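Local coordinates for protein cytochrome C (Thioalkalivibrio paradoxus ARh 1, PDB 5N1T) that probably carries electrons as a small class I-type c cytochrome, using a covalently attached heme c, at residues Val79-Arg82 against Gln83-Tyr87. Numbering follows the deposited sequence.
Sequences VMQR and QASGY. With HEC (heme c), chain F.
The short helix 80-84, which carries the methionine ligand of the heme iron in this cytochrome c, is tied together by i to i+4 bonds between Val79-Arg82 and Gln83-Tyr87. Val79 occupies the N-cap position, and its O accepts from Gln83 N at 3.1 Å. Met80 O takes Ala84 N, and Gln81 O takes Ser85 N at 2.9 Å with an N-H...O angle of 162°. That last carbonyl also receives a weak bond from Ser85 OG, which folds back beside its own backbone N (chi1 -68°); serine's short hydroxyl can reach the same carbonyl that its own N-H uses. A type I turn from Ala84 to Tyr87, which includes Ser85, leads the chain away.

Met80, a soft thioether ligand, bends at chi2 and chi3, bringing SD 2.3 Å from the heme iron, while CE lies 4.4 Å from Ala84 CB, a methyl small enough to sit beside it. His42 is the other axial ligand. Val79 N and Met80 N each donate a weak hydrogen bond to the heme propionate oxygen O2D, and Val79 CG1 lies 3.8 Å from heme CHD. Gln83 lays its bent chain along the heme rim, OE1 being 3.3 Å from CMC, and its OE1 and NE2 are hydrogen-bonded to polar side chains of another protein chain. Helix 60-72 backs the site through Met67 and Phe70 against Met80, while Tyr87 packs on Ile92 and Ile95 of helix 89-101.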
ATOM      1  N   VAL B  79     -11.750  -4.881  23.327  1.00 46.51           N
ATOM      2  CA  VAL B  79     -12.698  -5.130  22.234  1.00 46.35           C
ATOM      3  C   VAL B  79     -13.980  -5.837  22.685  1.00 48.16           C
ATOM      4  O   VAL B  79     -14.964  -5.860  21.947  1.00 44.41           O
ATOM      5  CB  VAL B  79     -12.029  -5.930  21.104  1.00 44.41           C
ATOM      6  CG1 VAL B  79     -11.802  -7.395  21.511  1.00 40.05           C
ATOM      7  CG2 VAL B  79     -12.799  -5.773  19.804  1.00 39.68           C
ATOM      8  N   MET B  80     -13.972  -6.400  23.898  1.00 48.69           N
ATOM      9  CA  MET B  80     -15.135  -7.161  24.361  1.00 48.21           C
ATOM     10  C   MET B  80     -16.454  -6.414  24.485  1.00 48.30           C
ATOM     11  O   MET B  80     -17.491  -6.996  24.202  1.00 54.91           O
ATOM     12  CB  MET B  80     -14.846  -8.010  25.588  1.00 43.53           C
ATOM     13  CG  MET B  80     -14.210  -9.365  25.247  1.00 44.75           C
ATOM     14  SD  MET B  80     -15.099 -10.545  24.177  1.00 41.52           S
ATOM     15  CE  MET B  80     -16.751 -10.559  24.849  1.00 40.45           C
ATOM     16  N   GLN B  81     -16.425  -5.147  24.894  1.00 46.91           N
ATOM     17  CA  GLN B  81     -17.637  -4.337  24.848  1.00 46.95           C
ATOM     18  C   GLN B  81     -18.147  -4.131  23.412  1.00 50.46           C
ATOM     19  O   GLN B  81     -19.365  -4.195  23.175  1.00 49.09           O
ATOM     20  CB  GLN B  81     -17.437  -2.992  25.520  1.00 46.83           C
ATOM     21  CG  GLN B  81     -18.716  -2.161  25.602  1.00 47.49           C
ATOM     22  CD  GLN B  81     -18.479  -0.860  26.344  1.00 55.11           C
ATOM     23  OE1 GLN B  81     -17.411  -0.261  26.234  1.00 60.36           O
ATOM     24  NE2 GLN B  81     -19.465  -0.426  27.129  1.00 60.99           N
ATOM     25  N   ARG B  82     -17.226  -3.883  22.467  1.00 46.19           N
ATOM     26  CA  ARG B  82     -17.641  -3.691  21.085  1.00 45.32           C
ATOM     27  C   ARG B  82     -18.429  -4.908  20.620  1.00 46.70           C
ATOM     28  O   ARG B  82     -19.495  -4.770  20.003  1.00 53.56           O
ATOM     29  CB  ARG B  82     -16.462  -3.326  20.168  1.00 42.98           C
ATOM     30  CG  ARG B  82     -16.145  -1.831  20.211  1.00 40.28           C
ATOM     31  CD  ARG B  82     -14.959  -1.447  19.381  1.00 38.54           C
ATOM     32  NE  ARG B  82     -13.705  -1.728  20.058  1.00 42.69           N
ATOM     33  CZ  ARG B  82     -12.523  -1.801  19.437  1.00 47.85           C
ATOM     34  NH1 ARG B  82     -12.437  -1.647  18.115  1.00 47.67           N
ATOM     35  NH2 ARG B  82     -11.414  -2.055  20.117  1.00 47.40           N
ATOM     36  N   GLN B  83     -17.939  -6.086  21.000  1.00 45.40           N
ATOM     37  CA  GLN B  83     -18.550  -7.349  20.639  1.00 45.33           C
ATOM     38  C   GLN B  83     -19.806  -7.613  21.488  1.00 48.09           C
ATOM     39  O   GLN B  83     -20.907  -7.752  20.935  1.00 47.88           O
ATOM     40  CB  GLN B  83     -17.526  -8.486  20.764  1.00 43.66           C
ATOM     41  CG  GLN B  83     -16.528  -8.609  19.614  1.00 42.88           C
ATOM     42  CD  GLN B  83     -17.223  -8.949  18.318  1.00 46.76           C
ATOM     43  OE1 GLN B  83     -17.886  -9.977  18.219  1.00 43.86           O
ATOM     44  NE2 GLN B  83     -17.099  -8.067  17.312  1.00 50.88           N
ATOM     45  N   ALA B  84     -19.629  -7.664  22.814  1.00 47.60           N
ATOM     46  CA  ALA B  84     -20.700  -7.906  23.795  1.00 52.56           C
ATOM     47  C   ALA B  84     -21.995  -7.066  23.619  1.00 57.06           C
ATOM     48  O   ALA B  84     -23.107  -7.620  23.709  1.00 59.08           O
ATOM     49  CB  ALA B  84     -20.154  -7.773  25.218  1.00 55.41           C
ATOM     50  N   SER B  85     -21.828  -5.759  23.354  1.00 53.11           N
ATOM     51  CA  SER B  85     -22.911  -4.815  23.073  1.00 51.87           C
ATOM     52  C   SER B  85     -23.713  -5.185  21.815  1.00 53.32           C
ATOM     53  O   SER B  85     -24.867  -4.776  21.642  1.00 52.38           O
ATOM     54  CB  SER B  85     -22.333  -3.402  22.906  1.00 58.87           C
ATOM     55  OG  SER B  85     -21.813  -2.876  24.135  1.00 60.79           O
ATOM     56  N   GLY B  86     -23.110  -5.977  20.941  1.00 49.86           N
ATOM     57  CA  GLY B  86     -23.774  -6.425  19.730  1.00 49.50           C
ATOM     58  C   GLY B  86     -24.867  -7.439  19.962  1.00 51.51           C
ATOM     59  O   GLY B  86     -25.669  -7.711  19.053  1.00 52.64           O
ATOM     60  N   TYR B  87     -24.897  -7.998  21.176  1.00 49.68           N
ATOM     61  CA  TYR B  87     -25.902  -8.982  21.562  1.00 46.92           C
ATOM     62  C   TYR B  87     -26.898  -8.510  22.604  1.00 51.88           C
ATOM     63  O   TYR B  87     -26.575  -7.701  23.482  1.00 63.63           O
ATOM     64  CB  TYR B  87     -25.216 -10.220  22.080  1.00 40.30           C
ATOM     65  CG  TYR B  87     -24.214 -10.770  21.136  1.00 39.45           C
ATOM     66  CD1 TYR B  87     -24.618 -11.500  20.004  1.00 38.44           C
ATOM     67  CD2 TYR B  87     -22.865 -10.552  21.345  1.00 35.25           C
ATOM     68  CE1 TYR B  87     -23.696 -12.007  19.116  1.00 38.00           C
ATOM     69  CE2 TYR B  87     -21.938 -11.053  20.466  1.00 36.34           C
ATOM     70  CZ  TYR B  87     -22.349 -11.781  19.362  1.00 39.98           C
ATOM     71  OH  TYR B  87     -21.393 -12.296  18.503  1.00 45.75           O
TER
HETATM   72 FE   HEC F 901     -14.076 -12.552  23.867  1.00 39.37          FE
HETATM   73  CHA HEC F 901     -12.285 -11.709  26.731  1.00 49.23           C
HETATM   74  CHB HEC F 901     -16.243 -14.337  25.763  1.00 42.66           C
HETATM   75  CHC HEC F 901     -16.202 -12.873  21.110  1.00 44.34           C
HETATM   76  CHD HEC F 901     -11.695 -11.156  21.936  1.00 43.32           C
HETATM   77  NA  HEC F 901     -14.231 -12.931  25.910  1.00 46.07           N
HETATM   78  C1A HEC F 901     -13.441 -12.575  26.925  1.00 49.63           C
HETATM   79  C2A HEC F 901     -13.831 -13.077  28.273  1.00 50.23           C
HETATM   80  C3A HEC F 901     -15.034 -13.855  27.971  1.00 48.94           C
HETATM   81  C4A HEC F 901     -15.163 -13.683  26.506  1.00 47.92           C
HETATM   82  CMA HEC F 901     -15.951 -14.629  28.865  1.00 55.28           C
HETATM   83  CAA HEC F 901     -13.135 -12.850  29.592  1.00 52.26           C
HETATM   84  CBA HEC F 901     -12.159 -14.028  29.646  1.00 49.93           C
HETATM   85  CGA HEC F 901     -11.365 -14.166  30.938  1.00 55.23           C
HETATM   86  O1A HEC F 901     -11.274 -13.218  31.746  1.00 56.28           O
HETATM   87  O2A HEC F 901     -10.790 -15.256  31.164  1.00 55.61           O
HETATM   88  NB  HEC F 901     -15.926 -13.442  23.496  1.00 43.90           N
HETATM   89  C1B HEC F 901     -16.656 -14.139  24.396  1.00 41.10           C
HETATM   90  C2B HEC F 901     -17.927 -14.711  23.926  1.00 43.28           C
HETATM   91  C3B HEC F 901     -17.961 -14.263  22.539  1.00 46.12           C
HETATM   92  C4B HEC F 901     -16.669 -13.496  22.357  1.00 47.04           C
HETATM   93  CMB HEC F 901     -18.972 -15.504  24.661  1.00 42.19           C
HETATM   94  CAB HEC F 901     -19.143 -14.614  21.710  1.00 46.56           C
HETATM   95  CBB HEC F 901     -19.402 -14.266  20.296  1.00 53.98           C
HETATM   96  NC  HEC F 901     -13.970 -12.104  21.830  1.00 44.61           N
HETATM   97  C1C HEC F 901     -14.865 -12.317  20.838  1.00 44.63           C
HETATM   98  C2C HEC F 901     -14.423 -11.881  19.475  1.00 43.34           C
HETATM   99  C3C HEC F 901     -13.069 -11.347  19.769  1.00 46.74           C
HETATM  100  C4C HEC F 901     -12.907 -11.556  21.217  1.00 42.73           C
HETATM  101  CMC HEC F 901     -15.200 -11.973  18.195  1.00 45.72           C
HETATM  102  CAC HEC F 901     -11.968 -10.772  18.939  1.00 48.95           C
HETATM  103  CBC HEC F 901     -12.036 -10.462  17.493  1.00 61.15           C
HETATM  104  ND  HEC F 901     -12.300 -11.590  24.272  1.00 40.75           N
HETATM  105  C1D HEC F 901     -11.479 -11.038  23.387  1.00 42.34           C
HETATM  106  C2D HEC F 901     -10.287 -10.376  23.969  1.00 44.49           C
HETATM  107  C3D HEC F 901     -10.477 -10.566  25.416  1.00 46.95           C
HETATM  108  C4D HEC F 901     -11.743 -11.306  25.452  1.00 46.18           C
HETATM  109  CMD HEC F 901      -9.146  -9.709  23.282  1.00 42.75           C
HETATM  110  CAD HEC F 901      -9.641 -10.103  26.565  1.00 40.84           C
HETATM  111  CBD HEC F 901     -10.450  -8.925  27.098  1.00 43.64           C
HETATM  112  CGD HEC F 901     -10.254  -7.614  26.363  1.00 47.96           C
HETATM  113  O1D HEC F 901      -9.135  -7.054  26.391  1.00 48.97           O
HETATM  114  O2D HEC F 901     -11.235  -7.115  25.768  1.00 54.56           O